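Sulfur oxidation protein soxB (PDB 2WDD) hydrolyses sulfur-sulfur bonds in the bacterial Sox pathway of sulfur oxidation, acting on cysteine S-thiosulfonate with two manganese ions bound in its metal site. Local coordinates at residues 160-164 and 216-222; 369-375 and 555-560; 378-384 and 542-547. All coordinates share one frame; numbering follows the deposited sequence. Where two conformers were deposited one is given.

Contact 1 belongs to the metal-binding N-terminal part of the chain, where the ends of strands 159-160 and 210-217, members of two different six-stranded sheets, come together beside a manganese ion. Contacts 2 and 3 follow it along the sequence and lie across the centre of the chain, their centres about 29 and 31 Å from that of contact 1. Those two are neighbours, with centres about 8 Å apart, and both of contact 3's segments come between the two of contact 2. A salt bridge from Lys373 to Asp382 joins them. Together they fasten the C-terminal tail and the 542-547 loop to the chain entering helix 380-392 and to its first turns, outside the metal site.

Contact 1: residues 160-164 and 216-222; sequences MVSHW and GASYPYV. With MN (manganese (II) ion), chain H.
The imidazole of His163 is sandwiched: Tyr219 CD2 sits 3.3 Å above the centre of one face, and CD1 of the adjacent Trp164 lies over the rim of the other. The tyrosine ring is inclined at 35° to the imidazole, an oblique pairing with ring centroids 4.2 Å apart. At the rim of the imidazole, ND1 binds manganese at 2.2 Å, while NE2 is hydrogen-bonded to His226. This is part of the dinuclear metal centre of the calcineurin-like metallophosphoesterase fold, to which Asp132, His263 and His286 bring the other protein ligands of this ion and water 1 a further one; a sulfate ion also lies against His163. Both His163 and Tyr219 carry CG opposite their own backbone N (chi1 170° and -171°), which lays the two side chains alongside each other, pointing the same way. The metal bond and the bond to His226 together should fix the rotation of the imidazole.

The backbones are tied just behind the rings. Tyr219 N donates to Ser162 O at 3.0 Å, nearly along the C=O axis, bringing the tyrosine level with the histidine. Next to it the hydroxyls Ser162 OG and Ser218 OG meet at 2.7 Å, and both are buried; Trp166 NE1 also bonds the first and Ser186 OG the second. Strands 159-160 and 210-217 belong to separate sheets, and the chain leaving each of them meets here, joining the two sheets. Further back, Val161 CG1 packs against the chain at Gly216, 3.6 Å from its CA.

Contact 2: residues 369-375 and 555-560; sequences TLLYKRD and YRLPEV
The pyrrolidine ring of Pro558 bulges into a hollow between Leu370 and Tyr372. Its CG comes obliquely to within 3.5 Å of Tyr372 CE2 and touches Leu370 CD2 at 4.2 Å. Leu557 CD2 approaches the phenol oxygen across the tyrosine, and Val560 CG1 lies near the ring's edge. Val560 in turn presses its CB against Leu370 CB (3.7 Å), beside the bond from Leu370 N to Val560 O, 2.9 Å long and made on a lone pair of the carbonyl. The two runs of chain head in roughly opposite directions, 151° apart, without forming a regular strand pair: the C-terminal tail is laid along the segment that leads into helix 380-392 of the 5'-nucleotidase-type C-terminal domain. At the far end Tyr555 OH donates to Asp375 OD2 at 2.6 Å, from above the carboxylate plane; the same oxygen accepts from the backbone N of Leu377 and of Tyr378, and OD1 bonds Asn51 ND2. With Asp375 cut back to an alanine, the Tyr555 hydroxyl, Asn51 and those two N-H groups would probably lose their acceptor and the tail shift more easily. Water 2 bridges the hydroxyls of Tyr372 and Tyr555, donating to the latter at 2.7 Å.

Contact 3: residues 378-384 and 542-547; sequences YSTWDQL and VRPEPN
Tyr378 carries its ring toward Pro546 and Glu545 with CG opposite the backbone N (chi1 167°), and Gln383, turned likewise (175°) and extended beyond CG, reaches back from the first turn of the helix to the same point. Tyr378 OH therefore serves both ways: it donates to Gln383 OE1 at 2.6 Å, from above the amide plane, and accepts from Glu545 N at 2.9 Å in a nearly straight bond (170°). Pro546 CA stands over the centre of one face of the ring in a CH-pi contact, 3.8 Å from the centroid. Two waters extend the grip of the glutamine amide: water 3 donates to Gln383 OE1 and Glu545 O, and water 4 takes a bond from NE2, which also bonds Glu387 OE2, while donating to Arg543 O. Along the helix Val542 is the bump, with CG1 sliding past Gln383 CG at 3.8 Å and CG2 against Leu384 CB. Thr380 turns its methyl CG2 to Val542 O and Pro544, and its OG1 probably bonds Leu370 O and also meets Tyr372 N. The loop 542-547 thus covers the start of helix 380-392, where Ser379 is the N-cap, its OG accepting from Asp382 N at 2.9 Å, in the 5'-nucleotidase-type C-terminal domain.

Contact 1: residues 160-164 and 216-222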
loop_
_atom_site.group_PDB
_atom_site.type_symbol
_atom_site.label_atom_id
_atom_site.label_comp_id
_atom_site.label_asym_id
_atom_site.label_seq_id
_atom_site.Cartn_x
_atom_site.Cartn_y
_atom_site.Cartn_z
ATOM N N MET A 160 -2.231 7.223 -14.600
ATOM C CA MET A 160 -2.360 6.365 -13.434
ATOM C C MET A 160 -2.442 4.927 -13.914
ATOM O O MET A 160 -2.736 4.655 -15.096
ATOM C CB MET A 160 -3.577 6.709 -12.573
ATOM C CG MET A 160 -4.861 6.002 -12.981
ATOM S SD MET A 160 -6.267 6.401 -11.841
ATOM C CE MET A 160 -5.952 5.233 -10.482
ATOM N N VAL A 161 -2.112 4.010 -13.008
ATOM C CA VAL A 161 -2.275 2.584 -13.222
ATOM C C VAL A 161 -3.198 2.088 -12.099
ATOM O O VAL A 161 -3.766 2.910 -11.359
ATOM C CB VAL A 161 -0.955 1.813 -13.344
ATOM C CG1 VAL A 161 -0.192 2.292 -14.586
ATOM C CG2 VAL A 161 -0.097 1.952 -12.091
ATOM N N SER A 162 -3.366 0.776 -11.968
ATOM C CA SER A 162 -4.362 0.311 -11.011
ATOM C C SER A 162 -4.122 -0.997 -10.278
ATOM O O SER A 162 -3.304 -1.818 -10.664
ATOM C CB SER A 162 -5.687 0.164 -11.764
ATOM O OG SER A 162 -5.638 -0.983 -12.609
ATOM N N HIS A 163 -4.921 -1.171 -9.228
ATOM C CA HIS A 163 -4.994 -2.394 -8.452
ATOM C C HIS A 163 -6.325 -2.417 -7.693
ATOM O O HIS A 163 -7.322 -2.959 -8.204
ATOM C CB HIS A 163 -3.806 -2.597 -7.518
ATOM C CG HIS A 163 -4.001 -3.727 -6.548
ATOM N ND1 HIS A 163 -3.233 -3.872 -5.414
ATOM C CD2 HIS A 163 -4.911 -4.731 -6.517
ATOM C CE1 HIS A 163 -3.650 -4.925 -4.731
ATOM N NE2 HIS A 163 -4.674 -5.461 -5.375
ATOM N N TRP A 164 -6.373 -1.786 -6.514
ATOM C CA TRP A 164 -7.605 -1.794 -5.709
ATOM C C TRP A 164 -8.779 -1.083 -6.355
ATOM O O TRP A 164 -9.918 -1.274 -5.949
ATOM C CB TRP A 164 -7.367 -1.253 -4.293
ATOM C CG TRP A 164 -6.783 -2.284 -3.369
ATOM C CD1 TRP A 164 -5.460 -2.600 -3.214
ATOM C CD2 TRP A 164 -7.497 -3.079 -2.427
ATOM N NE1 TRP A 164 -5.313 -3.585 -2.263
ATOM C CE2 TRP A 164 -6.556 -3.893 -1.763
ATOM C CE3 TRP A 164 -8.855 -3.213 -2.108
ATOM C CZ2 TRP A 164 -6.932 -4.841 -0.808
ATOM C CZ3 TRP A 164 -9.217 -4.148 -1.147
ATOM C CH2 TRP A 164 -8.261 -4.946 -0.516
ATOM N N GLY A 216 2.498 1.657 -18.677
ATOM C CA GLY A 216 1.806 1.308 -17.449
ATOM C C GLY A 216 1.632 -0.184 -17.227
ATOM O O GLY A 216 1.421 -0.960 -18.159
ATOM N N ALA A 217 1.691 -0.585 -15.963
ATOM C CA ALA A 217 1.443 -1.975 -15.584
ATOM C C ALA A 217 0.569 -2.008 -14.341
ATOM O O ALA A 217 0.902 -1.397 -13.329
ATOM C CB ALA A 217 2.738 -2.725 -15.331
ATOM N N SER A 218 -0.585 -2.662 -14.450
ATOM C CA SER A 218 -1.472 -2.829 -13.301
ATOM C C SER A 218 -1.135 -4.131 -12.564
ATOM O O SER A 218 -0.455 -5.012 -13.091
ATOM C CB SER A 218 -2.933 -2.826 -13.745
ATOM O OG SER A 218 -3.353 -1.505 -14.023
ATOM N N TYR A 219 -1.616 -4.257 -11.332
ATOM C CA TYR A 219 -1.307 -5.430 -10.514
ATOM C C TYR A 219 -1.735 -6.709 -11.221
ATOM O O TYR A 219 -2.893 -6.845 -11.605
ATOM C CB TYR A 219 -2.039 -5.317 -9.180
ATOM C CG TYR A 219 -1.643 -6.361 -8.162
ATOM C CD1 TYR A 219 -0.315 -6.555 -7.807
ATOM C CD2 TYR A 219 -2.612 -7.103 -7.502
ATOM C CE1 TYR A 219 0.048 -7.500 -6.861
ATOM C CE2 TYR A 219 -2.258 -8.046 -6.542
ATOM C CZ TYR A 219 -0.939 -8.227 -6.217
ATOM O OH TYR A 219 -0.597 -9.159 -5.249
ATOM N N PRO A 220 -0.816 -7.676 -11.369
ATOM C CA PRO A 220 -1.157 -8.904 -12.113
ATOM C C PRO A 220 -2.011 -9.923 -11.370
ATOM O O PRO A 220 -2.523 -10.870 -11.983
ATOM C CB PRO A 220 0.210 -9.520 -12.435
ATOM C CG PRO A 220 1.154 -8.921 -11.440
ATOM C CD PRO A 220 0.639 -7.545 -11.146
ATOM N N TYR A 221 -2.163 -9.745 -10.061
ATOM C CA TYR A 221 -2.874 -10.731 -9.259
ATOM C C TYR A 221 -4.241 -10.301 -8.750
ATOM O O TYR A 221 -4.736 -10.814 -7.742
ATOM C CB TYR A 221 -1.973 -11.219 -8.126
ATOM C CG TYR A 221 -0.611 -11.646 -8.620
ATOM C CD1 TYR A 221 -0.472 -12.723 -9.489
ATOM C CD2 TYR A 221 0.533 -10.949 -8.258
ATOM C CE1 TYR A 221 0.776 -13.110 -9.959
ATOM C CE2 TYR A 221 1.787 -11.342 -8.707
ATOM C CZ TYR A 221 1.899 -12.422 -9.557
ATOM O OH TYR A 221 3.138 -12.802 -10.027
ATOM N N VAL A 222 -4.874 -9.384 -9.466
ATOM C CA VAL A 222 -6.195 -8.914 -9.071
ATOM C C VAL A 222 -7.216 -10.043 -8.940
ATOM O O VAL A 222 -8.061 -10.023 -8.043
ATOM C CB VAL A 222 -6.698 -7.805 -10.031
ATOM C CG1 VAL A 222 -8.081 -7.319 -9.624
ATOM C CG2 VAL A 222 -5.711 -6.634 -10.076
HETATM MN MN MN H . -1.630 -2.602 -4.512
HETATM O O HOH W 1 -0.832 -2.128 -2.612
#

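Contact 2: residues 369-375 and 555-560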
loop_
_atom_site.group_PDB
_atom_site.type_symbol
_atom_site.label_atom_id
_atom_site.label_comp_id
_atom_site.label_asym_id
_atom_site.label_seq_id
_atom_site.Cartn_x
_atom_site.Cartn_y
_atom_site.Cartn_z
ATOM N N THR A 369 -2.437 4.203 23.543
ATOM C CA THR A 369 -1.120 3.916 23.001
ATOM C C THR A 369 -1.147 3.850 21.476
ATOM O O THR A 369 -2.198 3.923 20.860
ATOM C CB THR A 369 -0.538 2.628 23.598
ATOM O OG1 THR A 369 -1.365 1.527 23.220
ATOM C CG2 THR A 369 -0.497 2.710 25.128
ATOM N N LEU A 370 0.036 3.723 20.882
ATOM C CA LEU A 370 0.182 3.697 19.431
ATOM C C LEU A 370 -0.501 2.511 18.777
ATOM O O LEU A 370 -0.203 1.365 19.112
ATOM C CB LEU A 370 1.667 3.594 19.093
ATOM C CG LEU A 370 2.028 3.745 17.610
ATOM C CD1 LEU A 370 1.739 5.161 17.146
ATOM C CD2 LEU A 370 3.507 3.376 17.402
ATOM N N LEU A 371 -1.364 2.788 17.806
ATOM C CA LEU A 371 -2.012 1.733 17.024
ATOM C C LEU A 371 -1.417 1.816 15.612
ATOM O O LEU A 371 -1.592 2.814 14.909
ATOM C CB LEU A 371 -3.533 1.942 16.962
ATOM C CG LEU A 371 -4.254 1.767 18.300
ATOM C CD1 LEU A 371 -5.737 2.134 18.164
ATOM C CD2 LEU A 371 -4.098 0.302 18.779
ATOM N N TYR A 372 -0.656 0.792 15.235
ATOM C CA TYR A 372 -0.040 0.754 13.907
ATOM C C TYR A 372 -0.501 -0.523 13.214
ATOM O O TYR A 372 -0.911 -1.485 13.868
ATOM C CB TYR A 372 1.496 0.809 13.987
ATOM C CG TYR A 372 2.127 -0.333 14.759
ATOM C CD1 TYR A 372 2.578 -1.475 14.103
ATOM C CD2 TYR A 372 2.266 -0.276 16.144
ATOM C CE1 TYR A 372 3.199 -2.506 14.797
ATOM C CE2 TYR A 372 2.857 -1.306 16.845
ATOM C CZ TYR A 372 3.296 -2.438 16.175
ATOM O OH TYR A 372 3.898 -3.466 16.864
ATOM N N LYS A 373 -0.426 -0.514 11.889
ATOM C CA LYS A 373 -0.906 -1.620 11.076
ATOM C C LYS A 373 0.157 -2.436 10.353
ATOM O O LYS A 373 0.062 -3.659 10.275
ATOM C CB LYS A 373 -1.871 -1.070 10.012
ATOM C CG LYS A 373 -2.232 -2.074 8.914
ATOM C CD LYS A 373 -3.293 -3.048 9.421
ATOM C CE LYS A 373 -3.585 -4.171 8.419
ATOM N NZ LYS A 373 -4.868 -4.857 8.776
ATOM N N ARG A 374 1.151 -1.769 9.779
ATOM C CA ARG A 374 2.143 -2.463 8.969
ATOM C C ARG A 374 3.202 -3.247 9.726
ATOM O O ARG A 374 3.788 -2.745 10.684
ATOM C CB ARG A 374 2.796 -1.505 7.975
ATOM C CG ARG A 374 1.837 -0.943 6.933
ATOM C CD ARG A 374 2.439 -1.023 5.540
ATOM N NE ARG A 374 3.054 -2.323 5.291
ATOM C CZ ARG A 374 4.205 -2.495 4.647
ATOM N NH1 ARG A 374 4.685 -3.716 4.467
ATOM N NH2 ARG A 374 4.862 -1.453 4.160
ATOM N N ASP A 375 3.439 -4.478 9.268
ATOM C CA ASP A 375 4.447 -5.367 9.838
ATOM C C ASP A 375 4.334 -6.708 9.124
ATOM O O ASP A 375 3.254 -7.082 8.679
ATOM C CB ASP A 375 4.222 -5.593 11.340
ATOM C CG ASP A 375 5.363 -6.377 11.983
ATOM O OD1 ASP A 375 6.461 -5.794 12.067
ATOM O OD2 ASP A 375 5.204 -7.580 12.322
ATOM N N TYR A 555 12.939 -9.881 16.481
ATOM C CA TYR A 555 11.639 -9.312 16.172
ATOM C C TYR A 555 11.551 -7.951 16.854
ATOM O O TYR A 555 11.742 -7.848 18.065
ATOM C CB TYR A 555 10.509 -10.235 16.629
ATOM C CG TYR A 555 9.179 -9.703 16.197
ATOM C CD1 TYR A 555 8.770 -9.827 14.872
ATOM C CD2 TYR A 555 8.447 -8.872 17.032
ATOM C CE1 TYR A 555 7.584 -9.238 14.431
ATOM C CE2 TYR A 555 7.262 -8.278 16.603
ATOM C CZ TYR A 555 6.849 -8.458 15.289
ATOM O OH TYR A 555 5.704 -7.836 14.833
ATOM N N ARG A 556 11.327 -6.901 16.071
ATOM C CA ARG A 556 11.348 -5.545 16.623
ATOM C C ARG A 556 9.981 -4.949 16.895
ATOM O O ARG A 556 9.023 -5.221 16.180
ATOM C CB ARG A 556 12.130 -4.596 15.705
ATOM C CG ARG A 556 13.558 -5.050 15.417
ATOM C CD ARG A 556 14.398 -4.977 16.688
ATOM N NE ARG A 556 14.383 -3.628 17.244
ATOM C CZ ARG A 556 15.167 -2.640 16.820
ATOM N NH1 ARG A 556 16.057 -2.860 15.857
ATOM N NH2 ARG A 556 15.067 -1.432 17.360
ATOM N N LEU A 557 9.934 -4.055 17.879
ATOM C CA LEU A 557 8.721 -3.330 18.208
ATOM C C LEU A 557 9.019 -1.845 18.322
ATOM O O LEU A 557 10.097 -1.433 18.761
ATOM C CB LEU A 557 8.152 -3.798 19.540
ATOM C CG LEU A 557 7.544 -5.198 19.569
ATOM C CD1 LEU A 557 7.239 -5.569 21.022
ATOM C CD2 LEU A 557 6.269 -5.256 18.727
ATOM N N PRO A 558 8.030 -1.018 18.000
ATOM C CA PRO A 558 8.245 0.421 18.155
ATOM C C PRO A 558 7.944 0.843 19.588
ATOM O O PRO A 558 7.460 0.048 20.389
ATOM C CB PRO A 558 7.154 1.017 17.255
ATOM C CG PRO A 558 6.020 0.021 17.400
ATOM C CD PRO A 558 6.703 -1.330 17.433
ATOM N N GLU A 559 8.209 2.110 19.895
ATOM C CA GLU A 559 7.871 2.682 21.197
ATOM C C GLU A 559 6.422 3.134 21.055
ATOM O O GLU A 559 6.099 3.919 20.163
ATOM C CB GLU A 559 8.761 3.891 21.499
ATOM C CG GLU A 559 8.284 4.729 22.672
ATOM C CD GLU A 559 8.263 3.951 23.970
ATOM O OE1 GLU A 559 9.322 3.408 24.353
ATOM O OE2 GLU A 559 7.190 3.878 24.606
ATOM N N VAL A 560 5.540 2.586 21.879
ATOM C CA VAL A 560 4.122 2.891 21.773
ATOM C C VAL A 560 3.546 3.970 22.674
ATOM O O VAL A 560 2.337 4.191 22.656
ATOM C CB VAL A 560 3.273 1.616 21.819
ATOM C CG1 VAL A 560 3.760 0.614 20.770
ATOM C CG2 VAL A 560 3.314 1.009 23.207
HETATM O O HOH W 2 4.875 -5.261 15.182
#

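Contact 3: residues 378-384 and 542-547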
loop_
_atom_site.group_PDB
_atom_site.type_symbol
_atom_site.label_atom_id
_atom_site.label_comp_id
_atom_site.label_asym_id
_atom_site.label_seq_id
_atom_site.Cartn_x
_atom_site.Cartn_y
_atom_site.Cartn_z
ATOM N N TYR A 378 2.708 -8.939 12.904
ATOM C CA TYR A 378 1.877 -8.536 14.022
ATOM C C TYR A 378 1.753 -7.022 14.108
ATOM O O TYR A 378 2.698 -6.299 13.828
ATOM C CB TYR A 378 2.530 -9.053 15.320
ATOM C CG TYR A 378 1.953 -8.442 16.579
ATOM C CD1 TYR A 378 0.852 -9.002 17.200
ATOM C CD2 TYR A 378 2.512 -7.297 17.134
ATOM C CE1 TYR A 378 0.280 -8.409 18.319
ATOM C CE2 TYR A 378 1.944 -6.686 18.255
ATOM C CZ TYR A 378 0.840 -7.264 18.848
ATOM O OH TYR A 378 0.275 -6.675 19.956
ATOM N N SER A 379 0.590 -6.548 14.526
ATOM C CA SER A 379 0.412 -5.115 14.731
ATOM C C SER A 379 -0.549 -4.837 15.892
ATOM O O SER A 379 -1.402 -5.657 16.219
ATOM C CB SER A 379 -0.082 -4.423 13.460
ATOM O OG SER A 379 -1.496 -4.553 13.341
ATOM N N THR A 380 -0.434 -3.665 16.506
ATOM C CA THR A 380 -1.353 -3.350 17.606
ATOM C C THR A 380 -2.754 -3.060 17.092
ATOM O O THR A 380 -3.738 -3.371 17.780
ATOM C CB THR A 380 -0.837 -2.202 18.471
ATOM O OG1 THR A 380 -0.487 -1.109 17.613
ATOM C CG2 THR A 380 0.373 -2.652 19.291
ATOM N N TRP A 381 -2.867 -2.488 15.892
ATOM C CA TRP A 381 -4.195 -2.263 15.324
ATOM C C TRP A 381 -4.887 -3.611 15.114
ATOM O O TRP A 381 -6.048 -3.776 15.481
ATOM C CB TRP A 381 -4.141 -1.510 13.984
ATOM C CG TRP A 381 -5.477 -1.590 13.265
ATOM C CD1 TRP A 381 -5.796 -2.409 12.216
ATOM C CD2 TRP A 381 -6.710 -0.971 13.676
ATOM N NE1 TRP A 381 -7.136 -2.286 11.908
ATOM C CE2 TRP A 381 -7.714 -1.406 12.786
ATOM C CE3 TRP A 381 -7.046 -0.039 14.674
ATOM C CZ2 TRP A 381 -9.041 -0.963 12.877
ATOM C CZ3 TRP A 381 -8.364 0.394 14.767
ATOM C CH2 TRP A 381 -9.343 -0.071 13.877
ATOM N N ASP A 382 -4.189 -4.582 14.525
ATOM C CA ASP A 382 -4.832 -5.865 14.259
ATOM C C ASP A 382 -5.179 -6.600 15.544
ATOM O O ASP A 382 -6.177 -7.333 15.607
ATOM C CB ASP A 382 -4.004 -6.728 13.313
ATOM C CG ASP A 382 -3.923 -6.142 11.920
ATOM O OD1 ASP A 382 -4.982 -5.827 11.333
ATOM O OD2 ASP A 382 -2.796 -5.891 11.450
ATOM N N GLN A 383 -4.383 -6.389 16.588
ATOM C CA GLN A 383 -4.722 -6.996 17.861
ATOM C C GLN A 383 -6.011 -6.362 18.385
ATOM O O GLN A 383 -6.885 -7.064 18.898
ATOM C CB GLN A 383 -3.594 -6.908 18.888
ATOM C CG GLN A 383 -4.068 -7.447 20.228
ATOM C CD GLN A 383 -2.980 -7.614 21.248
ATOM O OE1 GLN A 383 -1.828 -7.851 20.911
ATOM N NE2 GLN A 383 -3.359 -7.549 22.526
ATOM N N LEU A 384 -6.144 -5.046 18.243
ATOM C CA LEU A 384 -7.356 -4.366 18.688
ATOM C C LEU A 384 -8.578 -4.969 17.990
ATOM O O LEU A 384 -9.599 -5.248 18.627
ATOM C CB LEU A 384 -7.257 -2.867 18.391
ATOM C CG LEU A 384 -8.446 -1.987 18.778
ATOM C CD1 LEU A 384 -8.013 -0.527 18.837
ATOM C CD2 LEU A 384 -9.582 -2.165 17.783
ATOM N N VAL A 542 -3.870 -1.041 23.811
ATOM C CA VAL A 542 -3.343 -2.267 23.253
ATOM C C VAL A 542 -1.834 -2.254 23.194
ATOM O O VAL A 542 -1.249 -1.779 22.217
ATOM C CB VAL A 542 -3.935 -2.491 21.855
ATOM C CG1 VAL A 542 -3.477 -3.825 21.288
ATOM C CG2 VAL A 542 -5.457 -2.403 21.912
ATOM N N ARG A 543 -1.198 -2.788 24.225
ATOM C CA ARG A 543 0.247 -2.814 24.204
ATOM C C ARG A 543 0.747 -3.940 23.318
ATOM O O ARG A 543 0.097 -4.968 23.154
ATOM C CB ARG A 543 0.854 -2.843 25.602
ATOM C CG ARG A 543 1.098 -1.445 26.170
ATOM C CD ARG A 543 2.067 -1.470 27.340
ATOM N NE ARG A 543 2.994 -0.341 27.304
ATOM C CZ ARG A 543 4.149 -0.343 26.649
ATOM N NH1 ARG A 543 4.525 -1.418 25.970
ATOM N NH2 ARG A 543 4.929 0.729 26.671
ATOM N N PRO A 544 1.899 -3.719 22.685
ATOM C CA PRO A 544 2.417 -4.726 21.764
ATOM C C PRO A 544 2.800 -6.001 22.485
ATOM O O PRO A 544 3.674 -6.007 23.355
ATOM C CB PRO A 544 3.679 -4.070 21.171
ATOM C CG PRO A 544 3.677 -2.666 21.643
ATOM C CD PRO A 544 2.829 -2.597 22.863
ATOM N N GLU A 545 2.147 -7.086 22.105
ATOM C CA GLU A 545 2.455 -8.385 22.673
ATOM C C GLU A 545 2.450 -9.391 21.530
ATOM O O GLU A 545 1.495 -10.125 21.308
ATOM C CB GLU A 545 1.487 -8.739 23.798
ATOM C CG GLU A 545 1.700 -7.865 25.034
ATOM C CD GLU A 545 0.838 -8.272 26.213
ATOM O OE1 GLU A 545 -0.389 -8.415 26.032
ATOM O OE2 GLU A 545 1.382 -8.410 27.329
ATOM N N PRO A 546 3.526 -9.372 20.744
ATOM C CA PRO A 546 3.612 -10.263 19.580
ATOM C C PRO A 546 3.332 -11.708 19.935
ATOM O O PRO A 546 3.753 -12.202 20.980
ATOM C CB PRO A 546 5.059 -10.110 19.105
ATOM C CG PRO A 546 5.562 -8.866 19.732
ATOM C CD PRO A 546 4.784 -8.651 21.000
ATOM N N ASN A 547 2.645 -12.393 19.034
ATOM C CA ASN A 547 2.275 -13.784 19.265
ATOM C C ASN A 547 3.120 -14.731 18.423
ATOM O O ASN A 547 2.773 -15.898 18.253
ATOM C CB ASN A 547 0.812 -13.981 18.899
ATOM C CG ASN A 547 0.540 -13.689 17.437
ATOM O OD1 ASN A 547 1.132 -12.771 16.847
ATOM N ND2 ASN A 547 -0.336 -14.489 16.830
HETATM O O HOH W 3 -1.146 -10.558 21.140
HETATM O O HOH W 4 -1.508 -6.886 24.472
#